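Local atomic coordinates of de novo designed WSHC8 (Synthetic construct, PDB entry 6O35), a protein that assembles by design into an octameric bundle of helical hairpins, probably a water-soluble counterpart of designed transmembrane pores. Residues K27-L32 with L70-T75. Residues are numbered along the deposited sequence; the frame is centred on the assembly and turned at random.
Sequences KEFQEL and LEAQLT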
loop_
_atom_site.group_PDB
_atom_site.type_symbol
_atom_site.label_atom_id
_atom_site.label_comp_id
_atom_site.label_asym_id
_atom_site.label_seq_id
_atom_site.Cartn_x
_atom_site.Cartn_y
_atom_site.Cartn_z
ATOM N N LYS A 27 19.171 8.660 -11.021
ATOM C CA LYS A 27 19.748 8.661 -12.361
ATOM C C LYS A 27 19.969 7.240 -12.863
ATOM O O LYS A 27 19.611 6.907 -13.998
ATOM C CB LYS A 27 21.064 9.441 -12.368
ATOM C CG LYS A 27 20.930 10.901 -12.775
ATOM C CD LYS A 27 20.461 11.041 -14.216
ATOM N N GLU A 28 20.567 6.386 -12.026
ATOM C CA GLU A 28 20.832 5.008 -12.430
ATOM C C GLU A 28 19.570 4.324 -12.934
ATOM O O GLU A 28 19.598 3.618 -13.949
ATOM C CB GLU A 28 21.432 4.225 -11.260
ATOM C CG GLU A 28 22.884 4.568 -10.961
ATOM C CD GLU A 28 23.412 3.870 -9.719
ATOM O OE1 GLU A 28 22.594 3.423 -8.888
ATOM O OE2 GLU A 28 24.649 3.769 -9.576
ATOM N N PHE A 29 18.447 4.520 -12.240
ATOM C CA PHE A 29 17.198 3.916 -12.689
ATOM C C PHE A 29 16.807 4.440 -14.065
ATOM O O PHE A 29 16.423 3.667 -14.952
ATOM C CB PHE A 29 16.080 4.181 -11.684
ATOM C CG PHE A 29 14.720 3.799 -12.190
ATOM C CD1 PHE A 29 14.254 2.502 -12.055
ATOM C CD2 PHE A 29 13.913 4.731 -12.823
ATOM C CE1 PHE A 29 13.008 2.145 -12.531
ATOM C CE2 PHE A 29 12.668 4.378 -13.304
ATOM C CZ PHE A 29 12.212 3.085 -13.153
ATOM N N GLN A 30 16.887 5.759 -14.261
ATOM C CA GLN A 30 16.544 6.333 -15.557
ATOM C C GLN A 30 17.407 5.738 -16.662
ATOM O O GLN A 30 16.901 5.383 -17.733
ATOM C CB GLN A 30 16.691 7.853 -15.516
ATOM C CG GLN A 30 15.676 8.548 -14.623
ATOM C CD GLN A 30 14.243 8.247 -15.021
ATOM O OE1 GLN A 30 13.835 8.503 -16.154
ATOM N NE2 GLN A 30 13.475 7.691 -14.092
ATOM N N GLU A 31 18.714 5.617 -16.420
ATOM C CA GLU A 31 19.576 4.927 -17.372
ATOM C C GLU A 31 19.160 3.467 -17.519
ATOM O O GLU A 31 19.147 2.925 -18.630
ATOM C CB GLU A 31 21.034 5.027 -16.929
ATOM C CG GLU A 31 21.543 6.452 -16.782
ATOM N N LEU A 32 18.812 2.816 -16.405
ATOM C CA LEU A 32 18.369 1.427 -16.459
ATOM C C LEU A 32 17.090 1.296 -17.276
ATOM O O LEU A 32 17.003 0.469 -18.191
ATOM C CB LEU A 32 18.153 0.896 -15.042
ATOM C CG LEU A 32 17.895 -0.604 -14.905
ATOM C CD1 LEU A 32 19.204 -1.380 -14.957
ATOM C CD2 LEU A 32 17.139 -0.904 -13.621
ATOM N N LEU A 70 4.928 3.674 -18.441
ATOM C CA LEU A 70 4.257 4.681 -17.628
ATOM C C LEU A 70 4.252 4.281 -16.159
ATOM O O LEU A 70 4.395 5.134 -15.273
ATOM C CB LEU A 70 2.832 4.891 -18.135
ATOM C CG LEU A 70 2.264 6.300 -17.963
ATOM N N GLU A 71 4.089 2.986 -15.878
ATOM C CA GLU A 71 4.105 2.520 -14.497
ATOM C C GLU A 71 5.489 2.673 -13.880
ATOM O O GLU A 71 5.614 3.062 -12.713
ATOM C CB GLU A 71 3.647 1.065 -14.428
ATOM C CG GLU A 71 2.173 0.866 -14.731
ATOM N N ALA A 72 6.541 2.371 -14.645
ATOM C CA ALA A 72 7.894 2.497 -14.115
ATOM C C ALA A 72 8.199 3.940 -13.733
ATOM O O ALA A 72 8.800 4.199 -12.684
ATOM C CB ALA A 72 8.909 1.989 -15.138
ATOM N N GLN A 73 7.796 4.896 -14.573
ATOM C CA GLN A 73 8.047 6.301 -14.271
ATOM C C GLN A 73 7.286 6.733 -13.023
ATOM O O GLN A 73 7.857 7.349 -12.115
ATOM C CB GLN A 73 7.661 7.173 -15.466
ATOM C CG GLN A 73 8.572 7.025 -16.677
ATOM C CD GLN A 73 9.941 7.647 -16.470
ATOM O OE1 GLN A 73 10.415 7.776 -15.343
ATOM N NE2 GLN A 73 10.581 8.042 -17.564
ATOM N N LEU A 74 5.991 6.415 -12.959
ATOM C CA LEU A 74 5.200 6.769 -11.785
ATOM C C LEU A 74 5.794 6.162 -10.522
ATOM O O LEU A 74 5.927 6.838 -9.494
ATOM C CB LEU A 74 3.755 6.307 -11.970
ATOM C CG LEU A 74 2.884 7.167 -12.883
ATOM C CD1 LEU A 74 1.584 6.449 -13.216
ATOM C CD2 LEU A 74 2.608 8.518 -12.236
ATOM N N THR A 75 6.153 4.877 -10.577
ATOM C CA THR A 75 6.718 4.215 -9.407
ATOM C C THR A 75 8.044 4.847 -9.002
ATOM O O THR A 75 8.294 5.074 -7.811
ATOM C CB THR A 75 6.894 2.723 -9.690
ATOM O OG1 THR A 75 5.607 2.097 -9.761
ATOM C CG2 THR A 75 7.718 2.063 -8.601
#
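Phe29 and Gln30 on helix 3-50 meet Ala72 and Gln73 on helix 55-101, joining the two antiparallel arms of the helical hairpin that each subunit adds to the octameric bundle. The apolar part belongs to Phe29. With CG anti to the backbone N (chi1 170°), its ring reaches across to Ala72, where CZ lies 4.0 Å from CB of Ala72 and 3.6 Å from its carbonyl O, which the ring meets obliquely. The small Ala72 methyl is consistent with the ring coming this close to the opposing helix, and Leu74 of a second subunit packs on the same phenylalanine, so the ring also belongs to the interface between subunits. Alongside, the polar part is a single weak hydrogen bond between two glutamine amides. The side chains of Gln30 and Gln73 both bend at chi2 and cross at about a right angle, yet the amide planes of Gln30 and Gln73 are nearly coplanar, 16° apart. Gln30 NE2 donates to Gln73 OE1 over 3.3 Å, the N-H...O angle 155°. Gln73 has a firmer tie in its own helix, NE2 to the hydroxyl of Tyr69. An alanine in place of Gln30 would probably leave Gln73 OE1 without this donor and bare the edge of the Phe29 ring, where Gln30 NE2 lies in the ring plane.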